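Local coordinates for cytochrome c, putative (Geobacter sulfurreducens, PDB 2CZS), which is a small diheme c-type cytochrome that probably carries electrons through two covalently attached, bis-histidine-ligated hemes, at residues 18-23 and 34-39. Sequence-based numbering, arbitrary orientation.
Sequences KRFYDA and DRQCVE. With NA (sodium ion), chain E; HEM (protoporphyrin IX containing Fe), chain F.
In Arg-19, CG is wedged between N and C of its own backbone (chi1 72°), and the chain then runs extended to NE. This carries the guanidinium across to Gln-36. In Phe-20, CG is anti to the carbonyl carbon (chi1 -49°), which lays the ring beside the heme. Gln-36 OE1 meets the rim of the ring, close to the ring plane, 3.5 Å from Phe-20 CE2. Gln-36 OE1 is also 3.0 Å from Arg-19 NH2. The guanidinium and amide planes are turned only 23° from each other. Arg-19 NH2 also forms a long salt bridge of 3.9 Å with Glu-39 OE2. Heme CBB lies over one face of the Phe-20 ring, displaced toward the rim; CG of Arg-19, the preceding residue, lies over the centre of the other. Phe-20 CE1 is 3.5 Å from heme CHC, at the rim of the macrocycle. Cys-37, on helix 30-37, bonds through SG to heme CAB at 1.9 Å. It is the first cysteine of the heme-attachment motif CXXCH, which Cys-40 and the axial ligand His-41 complete. Helix 18-25 follows the other axial ligand, His-17. An alanine in place of Phe-20 would probably leave a gap beside heme CBB and CHC and free the Arg-19 chain to shift. At the N-terminal end of segment 34-39, Asp-34 OD2 binds the sodium ion at 2.9 Å. The long pairing with Glu-39 probably adds little hold, so nonpolar packing at the porphyrin edge and the covalent Cys-37 link likely do more to fix the two segments.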
loop_
_atom_site.group_PDB
_atom_site.type_symbol
_atom_site.label_atom_id
_atom_site.label_comp_id
_atom_site.label_asym_id
_atom_site.label_seq_id
_atom_site.Cartn_x
_atom_site.Cartn_y
_atom_site.Cartn_z
ATOM N N LYS A 18 2.938 10.609 0.254
ATOM C CA LYS A 18 2.587 11.585 1.293
ATOM C C LYS A 18 1.096 11.647 1.599
ATOM O O LYS A 18 0.719 11.743 2.775
ATOM C CB LYS A 18 3.146 12.990 0.971
ATOM C CG LYS A 18 2.748 14.077 1.994
ATOM C CD LYS A 18 3.593 15.342 1.858
ATOM C CE LYS A 18 3.108 16.217 0.744
ATOM N NZ LYS A 18 4.106 17.279 0.472
ATOM N N ARG A 19 0.245 11.631 0.573
ATOM C CA ARG A 19 -1.198 11.779 0.803
ATOM C C ARG A 19 -1.746 10.646 1.651
ATOM O O ARG A 19 -2.678 10.849 2.401
ATOM C CB ARG A 19 -1.989 11.945 -0.492
ATOM C CG ARG A 19 -2.121 10.695 -1.334
ATOM C CD ARG A 19 -2.830 11.020 -2.648
ATOM N NE ARG A 19 -3.445 9.853 -3.284
ATOM C CZ ARG A 19 -4.723 9.502 -3.140
ATOM N NH1 ARG A 19 -5.536 10.215 -2.363
ATOM N NH2 ARG A 19 -5.192 8.433 -3.771
ATOM N N PHE A 20 -1.145 9.463 1.560
ATOM C CA PHE A 20 -1.586 8.353 2.410
ATOM C C PHE A 20 -1.145 8.515 3.872
ATOM O O PHE A 20 -1.901 8.236 4.777
ATOM C CB PHE A 20 -1.153 7.022 1.824
ATOM C CG PHE A 20 -1.490 6.887 0.380
ATOM C CD1 PHE A 20 -0.499 6.931 -0.582
ATOM C CD2 PHE A 20 -2.816 6.801 -0.023
ATOM C CE1 PHE A 20 -0.806 6.816 -1.932
ATOM C CE2 PHE A 20 -3.147 6.723 -1.378
ATOM C CZ PHE A 20 -2.115 6.707 -2.325
ATOM N N TYR A 21 0.078 8.997 4.079
ATOM C CA TYR A 21 0.532 9.405 5.414
ATOM C C TYR A 21 -0.414 10.438 6.034
ATOM O O TYR A 21 -0.817 10.300 7.194
ATOM C CB TYR A 21 1.946 9.993 5.339
ATOM C CG TYR A 21 3.065 8.977 5.383
ATOM C CD1 TYR A 21 3.494 8.310 4.223
ATOM C CD2 TYR A 21 3.697 8.666 6.584
ATOM C CE1 TYR A 21 4.527 7.365 4.273
ATOM C CE2 TYR A 21 4.737 7.735 6.634
ATOM C CZ TYR A 21 5.145 7.096 5.473
ATOM O OH TYR A 21 6.156 6.185 5.571
ATOM N N ASP A 22 -0.767 11.455 5.245
ATOM C CA ASP A 22 -1.635 12.541 5.718
ATOM C C ASP A 22 -3.040 12.010 6.030
ATOM O O ASP A 22 -3.574 12.293 7.102
ATOM C CB ASP A 22 -1.738 13.704 4.710
ATOM C CG ASP A 22 -0.441 14.524 4.558
ATOM O OD1 ASP A 22 0.398 14.535 5.473
ATOM O OD2 ASP A 22 -0.258 15.159 3.500
ATOM N N ALA A 23 -3.601 11.202 5.128
ATOM C CA ALA A 23 -4.937 10.611 5.303
ATOM C C ALA A 23 -4.974 9.731 6.544
ATOM O O ALA A 23 -5.889 9.824 7.360
ATOM C CB ALA A 23 -5.340 9.792 4.084
ATOM N N ASP A 34 -5.747 1.128 1.306
ATOM C CA ASP A 34 -5.262 0.027 0.516
ATOM C C ASP A 34 -5.861 0.039 -0.903
ATOM O O ASP A 34 -5.190 -0.297 -1.865
ATOM C CB ASP A 34 -5.643 -1.304 1.147
ATOM C CG ASP A 34 -4.930 -1.615 2.428
ATOM O OD1 ASP A 34 -3.771 -1.222 2.628
ATOM O OD2 ASP A 34 -5.528 -2.357 3.224
ATOM N N ARG A 35 -7.140 0.414 -1.024
ATOM C CA ARG A 35 -7.806 0.414 -2.325
ATOM C C ARG A 35 -7.119 1.417 -3.234
ATOM O O ARG A 35 -7.022 1.172 -4.435
ATOM C CB ARG A 35 -9.305 0.763 -2.200
ATOM C CG ARG A 35 -10.043 0.084 -1.035
ATOM C CD ARG A 35 -11.488 0.622 -0.767
ATOM N NE ARG A 35 -12.236 -0.204 0.205
ATOM C CZ ARG A 35 -12.628 -1.444 -0.076
ATOM N NH1 ARG A 35 -12.334 -1.947 -1.263
ATOM N NH2 ARG A 35 -13.287 -2.179 0.801
ATOM N N GLN A 36 -6.658 2.552 -2.672
ATOM C CA GLN A 36 -5.972 3.585 -3.462
ATOM C C GLN A 36 -4.574 3.183 -3.928
ATOM O O GLN A 36 -4.095 3.676 -4.948
ATOM C CB GLN A 36 -5.934 4.939 -2.728
ATOM C CG GLN A 36 -7.330 5.546 -2.468
ATOM C CD GLN A 36 -7.359 6.550 -1.327
ATOM O OE1 GLN A 36 -6.531 7.442 -1.240
ATOM N NE2 GLN A 36 -8.349 6.419 -0.458
ATOM N N CYS A 37 -3.927 2.246 -3.241
ATOM C CA CYS A 37 -2.574 1.795 -3.669
ATOM C C CYS A 37 -2.519 1.149 -5.070
ATOM O O CYS A 37 -1.481 1.231 -5.724
ATOM C CB CYS A 37 -1.939 0.830 -2.674
ATOM S SG CYS A 37 -2.147 1.254 -0.943
ATOM N N VAL A 38 -3.614 0.479 -5.437
ATOM C CA VAL A 38 -3.787 -0.300 -6.693
ATOM C C VAL A 38 -3.684 0.580 -7.913
ATOM O O VAL A 38 -3.381 0.098 -9.014
ATOM C CB VAL A 38 -5.181 -1.028 -6.736
ATOM C CG1 VAL A 38 -5.150 -2.220 -7.725
ATOM C CG2 VAL A 38 -5.574 -1.541 -5.366
ATOM N N GLU A 39 -3.957 1.865 -7.736
ATOM C CA GLU A 39 -3.826 2.834 -8.829
ATOM C C GLU A 39 -2.493 2.730 -9.511
ATOM O O GLU A 39 -2.422 2.825 -10.737
ATOM C CB GLU A 39 -3.976 4.258 -8.319
ATOM C CG GLU A 39 -5.377 4.574 -7.850
ATOM C CD GLU A 39 -5.480 5.977 -7.303
ATOM O OE1 GLU A 39 -6.614 6.430 -7.045
ATOM O OE2 GLU A 39 -4.421 6.631 -7.134
HETATM NA NA NA E . -4.617 -3.252 5.853
HETATM C CHA HEM F . 7.088 1.882 -3.868
HETATM C CHB HEM F . 3.557 0.816 -0.808
HETATM C CHC HEM F . 0.602 3.839 -3.166
HETATM C CHD HEM F . 4.073 4.726 -6.386
HETATM C C1A HEM F . 6.396 1.323 -2.846
HETATM C C2A HEM F . 6.933 0.327 -1.960
HETATM C C3A HEM F . 5.940 0.030 -1.116
HETATM C C4A HEM F . 4.781 0.831 -1.456
HETATM C CMA HEM F . 5.964 -0.974 0.047
HETATM C CAA HEM F . 8.363 -0.274 -2.051
HETATM C CBA HEM F . 9.374 0.638 -1.383
HETATM C CGA HEM F . 10.755 0.030 -1.330
HETATM O O1A HEM F . 11.146 -0.817 -2.183
HETATM O O2A HEM F . 11.463 0.416 -0.370
HETATM C C1B HEM F . 2.463 1.560 -1.159
HETATM C C2B HEM F . 1.198 1.546 -0.468
HETATM C C3B HEM F . 0.364 2.402 -1.103
HETATM C C4B HEM F . 1.071 2.965 -2.239
HETATM C CMB HEM F . 0.958 0.670 0.789
HETATM C CAB HEM F . -1.085 2.772 -0.723
HETATM C CBB HEM F . -1.335 3.281 0.530
HETATM C C1C HEM F . 1.291 4.263 -4.286
HETATM C C2C HEM F . 0.683 5.103 -5.322
HETATM C C3C HEM F . 1.671 5.359 -6.221
HETATM C C4C HEM F . 2.861 4.701 -5.750
HETATM C CMC HEM F . -0.790 5.549 -5.374
HETATM C CAC HEM F . 1.604 6.205 -7.513
HETATM C CBC HEM F . 1.467 7.532 -7.392
HETATM C C1D HEM F . 5.222 4.107 -5.987
HETATM C C2D HEM F . 6.534 4.196 -6.606
HETATM C C3D HEM F . 7.458 3.287 -5.834
HETATM C C4D HEM F . 6.623 2.740 -4.802
HETATM C CMD HEM F . 6.948 5.032 -7.828
HETATM C CAD HEM F . 8.972 3.065 -6.079
HETATM C CBD HEM F . 9.821 3.607 -4.929
HETATM C CGD HEM F . 9.471 5.038 -4.663
HETATM O O1D HEM F . 9.937 5.899 -5.446
HETATM O O2D HEM F . 8.732 5.320 -3.685
HETATM N NA HEM F . 5.097 1.605 -2.546
HETATM N NB HEM F . 2.342 2.432 -2.247
HETATM N NC HEM F . 2.603 4.034 -4.568
HETATM N ND HEM F . 5.319 3.221 -4.939
HETATM FE FE HEM F . 3.814 2.828 -3.548
#